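Local coordinates for protein phosphothreonine lyase ospF (Shigella flexneri, PDB 3I0U) that acts as a secreted type III effector and virulence factor, a phosphothreonine lyase that probably eliminates phosphate irreversibly from phosphothreonine in host proteins, at residues A[81-86]-A[131-136]. Sequence-based numbering, arbitrary orientation.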
loop_
_atom_site.group_PDB
_atom_site.type_symbol
_atom_site.label_atom_id
_atom_site.label_comp_id
_atom_site.label_asym_id
_atom_site.label_seq_id
_atom_site.Cartn_x
_atom_site.Cartn_y
_atom_site.Cartn_z
ATOM N N LYS A 81 2.657 6.339 -4.034
ATOM C CA LYS A 81 2.323 4.911 -3.998
ATOM C C LYS A 81 3.462 4.003 -3.538
ATOM O O LYS A 81 4.636 4.354 -3.660
ATOM C CB LYS A 81 1.785 4.436 -5.358
ATOM C CG LYS A 81 2.817 4.355 -6.457
ATOM C CD LYS A 81 2.150 3.930 -7.774
ATOM C CE LYS A 81 3.096 4.147 -8.940
ATOM N NZ LYS A 81 2.367 4.161 -10.204
ATOM N N PHE A 82 3.092 2.812 -3.057
ATOM C CA PHE A 82 4.022 1.800 -2.646
ATOM C C PHE A 82 3.792 0.520 -3.412
ATOM O O PHE A 82 2.660 0.185 -3.755
ATOM C CB PHE A 82 3.796 1.462 -1.190
ATOM C CG PHE A 82 3.956 2.626 -0.262
ATOM C CD1 PHE A 82 5.208 2.962 0.220
ATOM C CD2 PHE A 82 2.844 3.375 0.152
ATOM C CE1 PHE A 82 5.352 4.021 1.053
ATOM C CE2 PHE A 82 2.979 4.444 0.985
ATOM C CZ PHE A 82 4.219 4.780 1.445
ATOM N N HIS A 83 4.862 -0.229 -3.626
ATOM C CA HIS A 83 4.749 -1.545 -4.190
ATOM C C HIS A 83 5.140 -2.493 -3.084
ATOM O O HIS A 83 5.895 -2.102 -2.196
ATOM C CB HIS A 83 5.683 -1.692 -5.390
ATOM C CG HIS A 83 5.355 -0.773 -6.529
ATOM N ND1 HIS A 83 4.238 -0.939 -7.322
ATOM C CD2 HIS A 83 6.004 0.310 -7.021
ATOM C CE1 HIS A 83 4.222 -0.005 -8.258
ATOM N NE2 HIS A 83 5.277 0.770 -8.087
ATOM N N ILE A 84 4.626 -3.726 -3.122
ATOM C CA ILE A 84 5.151 -4.788 -2.256
ATOM C C ILE A 84 5.668 -5.822 -3.221
ATOM O O ILE A 84 4.959 -6.199 -4.124
ATOM C CB ILE A 84 4.086 -5.428 -1.369
ATOM C CG1 ILE A 84 3.233 -4.365 -0.654
ATOM C CG2 ILE A 84 4.732 -6.342 -0.335
ATOM C CD1 ILE A 84 2.133 -4.968 0.217
ATOM N N SER A 85 6.911 -6.257 -3.040
ATOM C CA SER A 85 7.603 -7.197 -3.940
ATOM C C SER A 85 7.915 -8.554 -3.256
ATOM O O SER A 85 8.631 -8.620 -2.227
ATOM C CB SER A 85 8.897 -6.556 -4.461
ATOM O OG SER A 85 8.655 -5.589 -5.488
ATOM N N ILE A 86 7.338 -9.621 -3.827
ATOM C CA ILE A 86 7.394 -10.946 -3.257
ATOM C C ILE A 86 8.052 -11.832 -4.314
ATOM O O ILE A 86 7.970 -11.520 -5.515
ATOM C CB ILE A 86 5.972 -11.444 -2.938
ATOM C CG1 ILE A 86 5.157 -10.376 -2.181
ATOM C CG2 ILE A 86 5.985 -12.816 -2.219
ATOM C CD1 ILE A 86 5.734 -9.928 -0.800
ATOM N N GLN A 131 4.123 -6.898 -7.067
ATOM C CA GLN A 131 2.866 -7.602 -7.352
ATOM C C GLN A 131 1.682 -6.951 -6.635
ATOM O O GLN A 131 0.556 -7.195 -7.003
ATOM C CB GLN A 131 2.974 -9.080 -6.964
ATOM C CG GLN A 131 3.974 -9.838 -7.770
ATOM C CD GLN A 131 5.275 -9.989 -7.086
ATOM O OE1 GLN A 131 5.569 -9.230 -6.157
ATOM N NE2 GLN A 131 6.113 -10.965 -7.543
ATOM N N PHE A 132 1.958 -6.135 -5.624
ATOM C CA PHE A 132 0.940 -5.348 -4.921
ATOM C C PHE A 132 1.301 -3.900 -5.152
ATOM O O PHE A 132 2.483 -3.556 -5.058
ATOM C CB PHE A 132 0.992 -5.531 -3.381
ATOM C CG PHE A 132 0.804 -6.953 -2.886
ATOM C CD1 PHE A 132 -0.322 -7.284 -2.147
ATOM C CD2 PHE A 132 1.778 -7.942 -3.114
ATOM C CE1 PHE A 132 -0.501 -8.616 -1.658
ATOM C CE2 PHE A 132 1.622 -9.274 -2.660
ATOM C CZ PHE A 132 0.493 -9.623 -1.932
ATOM N N THR A 133 0.301 -3.059 -5.435
ATOM C CA THR A 133 0.464 -1.614 -5.520
ATOM C C THR A 133 -0.547 -1.064 -4.557
ATOM O O THR A 133 -1.688 -1.534 -4.540
ATOM C CB THR A 133 0.193 -1.035 -6.883
ATOM O OG1 THR A 133 0.961 -1.744 -7.860
ATOM C CG2 THR A 133 0.605 0.422 -6.925
ATOM N N LEU A 134 -0.092 -0.104 -3.738
ATOM C CA LEU A 134 -0.870 0.552 -2.718
ATOM C C LEU A 134 -0.963 2.052 -3.019
ATOM O O LEU A 134 0.029 2.755 -2.940
ATOM C CB LEU A 134 -0.193 0.336 -1.354
ATOM C CG LEU A 134 -0.590 -0.871 -0.475
ATOM C CD1 LEU A 134 -0.869 -2.172 -1.226
ATOM C CD2 LEU A 134 0.441 -1.129 0.536
ATOM N N TYR A 135 -2.151 2.555 -3.336
ATOM C CA TYR A 135 -2.305 3.964 -3.717
ATOM C C TYR A 135 -2.704 4.846 -2.563
ATOM O O TYR A 135 -3.687 4.564 -1.864
ATOM C CB TYR A 135 -3.329 4.110 -4.819
ATOM C CG TYR A 135 -2.982 3.347 -6.070
ATOM C CD1 TYR A 135 -2.167 3.925 -7.068
ATOM C CD2 TYR A 135 -3.461 2.048 -6.266
ATOM C CE1 TYR A 135 -1.833 3.220 -8.221
ATOM C CE2 TYR A 135 -3.156 1.333 -7.460
ATOM C CZ TYR A 135 -2.351 1.925 -8.405
ATOM O OH TYR A 135 -2.043 1.219 -9.527
ATOM N N VAL A 136 -1.924 5.908 -2.355
ATOM C CA VAL A 136 -2.185 6.890 -1.328
ATOM C C VAL A 136 -2.975 8.050 -1.940
ATOM O O VAL A 136 -2.549 8.649 -2.933
ATOM C CB VAL A 136 -0.865 7.431 -0.724
ATOM C CG1 VAL A 136 -1.141 8.489 0.305
ATOM C CG2 VAL A 136 -0.081 6.346 -0.089
#
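F82 and L134 form a hydrogen-bonded antiparallel pair, with F82 N to L134 O at 3.1 Å and L134 N to F82 O at 2.8 Å. A further backbone bond, from I84 N to F132 O (2.9 Å), continues the ladder. At the I84 end the register slips: Q131 and F132 both face I84, a classic beta bulge, and their two N-H groups make only weak bonds to I84 O. Past the bulge the Q131 amide takes over the pairing. Its chain, bent at chi2 (98°), brings OE1 to I86 N at 3.0 Å and NE2 to I86 O at 2.8 Å, so one carboxamide serves both polar backbone groups of I86, imitating a strand neighbour. Apolar packing fills the face bearing F82, I84, F132 and L134. I84 lies obliquely against F132, CB to CB 3.7 Å, while I86 CG1 meets F132 CE2 from an oblique direction; at the far end V136 CG2 approaches the F82 ring at CE2, 3.8 Å away. Helices 91-102 and 147-166 cover this face through L98, L160 and I153. On the opposite face, K81 runs extended beyond CG, its CD passing T133 CG2 and the Y135 ring before NZ reaches a salt bridge with E192. H83 lies alongside T133, whose OG1 sits near the imidazole plane in a weak ND1 bond. The pair thus joins two neighbouring strands of the antiparallel sheet, between strands 111-115 and 187-191: an apolar, helix-covered side backs a more polar one, and Q131 satisfies buried backbone groups where regular pairing ends.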